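Local coordinates for protein ARF-like GTPase (Chlamydomonas reinhardtii, PDB 4M9Q) that belongs to the ADP-ribosylation factor family of small GTPases and binds a guanine-nucleotide analogue together with a magnesium ion in its P-loop fold, at residues G16-T19 / L20-I24. Sequence-based numbering, arbitrary orientation.
With MG (magnesium ion), chain E; GNP (phosphoaminophosphonic acid-guanylate ester), chain D.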
ATOM      1  N   GLY A  16       6.420  -8.428   0.669  1.00 29.93           N
ATOM      2  CA  GLY A  16       5.920  -8.762   2.002  1.00 31.30           C
ATOM      3  C   GLY A  16       4.577  -8.194   2.369  1.00 30.98           C
ATOM      4  O   GLY A  16       4.317  -8.037   3.557  1.00 29.41           O
ATOM      5  N   LYS A  17       3.719  -7.951   1.368  1.00 31.36           N
ATOM      6  CA  LYS A  17       2.437  -7.272   1.563  1.00 29.73           C
ATOM      7  C   LYS A  17       1.515  -8.155   2.377  1.00 32.87           C
ATOM      8  O   LYS A  17       0.956  -7.732   3.396  1.00 34.35           O
ATOM      9  CB  LYS A  17       1.766  -7.003   0.237  1.00 28.88           C
ATOM     10  CG  LYS A  17       2.584  -6.178  -0.716  1.00 29.80           C
ATOM     11  CD  LYS A  17       1.880  -5.944  -2.059  1.00 30.87           C
ATOM     12  CE  LYS A  17       1.872  -7.204  -2.917  1.00 32.85           C
ATOM     13  NZ  LYS A  17       3.222  -7.547  -3.423  1.00 34.96           N
ATOM     14  N   THR A  18       1.336  -9.398   1.936  1.00 34.31           N
ATOM     15  CA  THR A  18       0.433 -10.284   2.634  1.00 33.90           C
ATOM     16  C   THR A  18       0.894 -10.496   4.087  1.00 35.70           C
ATOM     17  O   THR A  18       0.086 -10.432   5.004  1.00 37.28           O
ATOM     18  CB  THR A  18       0.223 -11.569   1.839  1.00 34.29           C
ATOM     19  OG1 THR A  18      -0.250 -11.222   0.533  1.00 33.76           O
ATOM     20  CG2 THR A  18      -0.834 -12.515   2.467  1.00 33.88           C
ATOM     21  N   THR A  19       2.195 -10.663   4.309  1.00 36.42           N
ATOM     22  CA  THR A  19       2.729 -10.833   5.669  1.00 35.83           C
ATOM     23  C   THR A  19       2.503  -9.561   6.489  1.00 36.22           C
ATOM     24  O   THR A  19       2.175  -9.592   7.653  1.00 35.33           O
ATOM     25  CB  THR A  19       4.218 -11.175   5.621  1.00 35.92           C
ATOM     26  OG1 THR A  19       4.426 -12.265   4.694  1.00 35.26           O
ATOM     27  CG2 THR A  19       4.770 -11.584   7.026  1.00 36.11           C
ATOM     28  N   LEU A  20       2.650  -8.421   5.843  1.00 35.57           N
ATOM     29  CA  LEU A  20       2.465  -7.153   6.516  1.00 34.49           C
ATOM     30  C   LEU A  20       1.005  -6.974   6.905  1.00 35.06           C
ATOM     31  O   LEU A  20       0.666  -6.622   8.025  1.00 35.47           O
ATOM     32  CB  LEU A  20       2.954  -6.034   5.625  1.00 34.17           C
ATOM     33  CG  LEU A  20       2.990  -4.672   6.293  1.00 35.45           C
ATOM     34  CD1 LEU A  20       4.194  -3.900   5.748  1.00 36.83           C
ATOM     35  CD2 LEU A  20       1.660  -3.971   6.051  1.00 29.75           C
ATOM     36  N   LEU A  21       0.118  -7.329   6.011  1.00 38.04           N
ATOM     37  CA  LEU A  21      -1.287  -7.260   6.343  1.00 37.32           C
ATOM     38  C   LEU A  21      -1.657  -8.140   7.507  1.00 40.27           C
ATOM     39  O   LEU A  21      -2.344  -7.688   8.400  1.00 46.37           O
ATOM     40  CB  LEU A  21      -2.129  -7.668   5.159  1.00 37.84           C
ATOM     41  CG  LEU A  21      -3.605  -7.377   5.402  1.00 40.43           C
ATOM     42  CD1 LEU A  21      -3.722  -5.939   5.944  1.00 39.09           C
ATOM     43  CD2 LEU A  21      -4.424  -7.624   4.150  1.00 37.84           C
ATOM     44  N   ASN A  22      -1.230  -9.400   7.491  1.00 41.60           N
ATOM     45  CA  ASN A  22      -1.403 -10.279   8.631  1.00 41.89           C
ATOM     46  C   ASN A  22      -0.863  -9.637   9.892  1.00 42.45           C
ATOM     47  O   ASN A  22      -1.577  -9.519  10.862  1.00 45.15           O
ATOM     48  CB  ASN A  22      -0.741 -11.663   8.425  1.00 44.70           C
ATOM     49  CG  ASN A  22      -1.408 -12.477   7.312  1.00 47.95           C
ATOM     50  OD1 ASN A  22      -2.576 -12.227   6.930  1.00 50.78           O
ATOM     51  ND2 ASN A  22      -0.671 -13.426   6.757  1.00 48.11           N
ATOM     52  N   SER A  23       0.373  -9.171   9.879  1.00 41.76           N
ATOM     53  CA  SER A  23       0.993  -8.662  11.101  1.00 44.29           C
ATOM     54  C   SER A  23       0.328  -7.408  11.609  1.00 45.26           C
ATOM     55  O   SER A  23       0.343  -7.129  12.794  1.00 43.66           O
ATOM     56  CB  SER A  23       2.477  -8.401  10.862  1.00 45.07           C
ATOM     57  OG  SER A  23       3.150  -9.653  10.716  1.00 46.19           O
ATOM     58  N   ILE A  24      -0.250  -6.635  10.705  1.00 46.27           N
ATOM     59  CA  ILE A  24      -0.898  -5.392  11.109  1.00 48.92           C
ATOM     60  C   ILE A  24      -2.212  -5.681  11.825  1.00 51.93           C
ATOM     61  O   ILE A  24      -2.617  -4.904  12.695  1.00 53.67           O
ATOM     62  CB  ILE A  24      -1.067  -4.440   9.924  1.00 45.05           C
ATOM     63  CG1 ILE A  24      -0.773  -3.025  10.307  1.00 48.45           C
ATOM     64  CG2 ILE A  24      -2.440  -4.505   9.343  1.00 47.04           C
ATOM     65  CD1 ILE A  24      -0.448  -2.201   9.081  1.00 49.98           C
TER
HETATM   66 MG    MG E 302       0.587 -11.635  -1.107  1.00 38.70          MG
HETATM   67  PG  GNP D 301       2.795 -11.478  -3.648  1.00 34.29           P
HETATM   68  O1G GNP D 301       1.494 -12.031  -2.857  1.00 36.53           O
HETATM   69  O2G GNP D 301       2.632  -9.967  -4.033  1.00 36.00           O
HETATM   70  O3G GNP D 301       3.060 -12.451  -4.811  1.00 40.23           O
HETATM   71  N3B GNP D 301       4.069 -11.456  -2.523  1.00 32.68           N
HETATM   72  PB  GNP D 301       3.810 -10.661  -1.054  1.00 29.89           P
HETATM   73  O1B GNP D 301       2.291 -10.805  -0.526  1.00 29.23           O
HETATM   74  O2B GNP D 301       4.231  -9.233  -1.270  1.00 29.08           O
HETATM   75  O3A GNP D 301       4.870 -11.394  -0.126  1.00 32.94           O
HETATM   76  PA  GNP D 301       4.601 -12.233   1.198  1.00 34.67           P
HETATM   77  O1A GNP D 301       3.962 -13.449   0.649  1.00 37.88           O
HETATM   78  O2A GNP D 301       3.927 -11.333   2.173  1.00 31.68           O
HETATM   79  O5' GNP D 301       6.120 -12.477   1.628  1.00 34.61           O
HETATM   80  C5' GNP D 301       7.060 -12.985   0.651  1.00 36.04           C
HETATM   81  C4' GNP D 301       8.190 -13.785   1.354  1.00 36.68           C
HETATM   82  O4' GNP D 301       8.888 -12.850   2.190  1.00 35.44           O
HETATM   83  C3' GNP D 301       7.694 -14.823   2.348  1.00 37.61           C
HETATM   84  O3' GNP D 301       8.667 -15.828   2.628  1.00 42.29           O
HETATM   85  C2' GNP D 301       7.601 -14.074   3.633  1.00 36.14           C
HETATM   86  O2' GNP D 301       7.697 -14.860   4.784  1.00 36.51           O
HETATM   87  C1' GNP D 301       8.839 -13.237   3.550  1.00 35.78           C
HETATM   88  N9  GNP D 301       8.868 -12.046   4.404  1.00 35.21           N
HETATM   89  C8  GNP D 301       7.892 -11.144   4.490  1.00 34.66           C
HETATM   90  N7  GNP D 301       8.249 -10.139   5.301  1.00 33.64           N
HETATM   91  C5  GNP D 301       9.474 -10.411   5.763  1.00 34.83           C
HETATM   92  C6  GNP D 301      10.390  -9.731   6.695  1.00 35.37           C
HETATM   93  O6  GNP D 301      10.083  -8.660   7.253  1.00 34.49           O
HETATM   94  N1  GNP D 301      11.561 -10.294   6.903  1.00 39.16           N
HETATM   95  C2  GNP D 301      11.938 -11.468   6.307  1.00 39.52           C
HETATM   96  N2  GNP D 301      13.145 -11.945   6.618  1.00 40.67           N
HETATM   97  N3  GNP D 301      11.153 -12.160   5.439  1.00 39.10           N
HETATM   98  C4  GNP D 301       9.894 -11.676   5.169  1.00 36.66           C
HETATM   99  O   HOH W   1       1.338 -13.403  -0.296  1.00 33.20           O
HETATM  100  O   HOH W   2      -0.104  -9.897  -1.914  1.00 34.85           O
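Residues 16-19 and 20-24 form the end of the P-loop (Walker A) and the whole of the short helix 17-24, which starts at the phosphates of the nucleotide analogue GNP. Gly16, at the N-cap, accepts the N-H of Leu20 on its O (Leu20 N to Gly16 O 2.9 Å); Lys17 O, Thr18 O and Thr19 O take the amides of Leu21, Asn22 and Ser23 in turn. With these carbonyls turned up the helix, the amides of Gly16 and of the first helical residues face the phosphates: Gly16 and Lys17 converge on GNP O2B, Thr18 meets GNP O1B, and Thr19 meets GNP O2A. Glycine suits position 16 because its phi of 116° would jam a side chain against the preceding carbonyl, and GNP N7 would crowd it too. The long, flexible, cationic chain of Lys17 bends at chi3 and chi4, so NZ hydrogen-bonds both GNP O2G (2.6 Å) and GNP O2B (2.9 Å), with Gly11 O as a further partner. Thr18 holds OG1 beside its own backbone N (chi1 -56°), where a hydroxyl can serve as metal ligand, 1.9 Å from magnesium; Asp54 hydrogen-bonds it, and Thr35 also binds the metal. Thr19 OG1, turned likewise, donates to GNP O2A at 2.7 Å, so amide and hydroxyl grip one oxygen. Farther along, Leu21 packs on Val52 of strand 48-55 and Leu20 on Leu158 of helix 157-190. Lysine, magnesium and the helix dipole probably offset part of the phosphate charge.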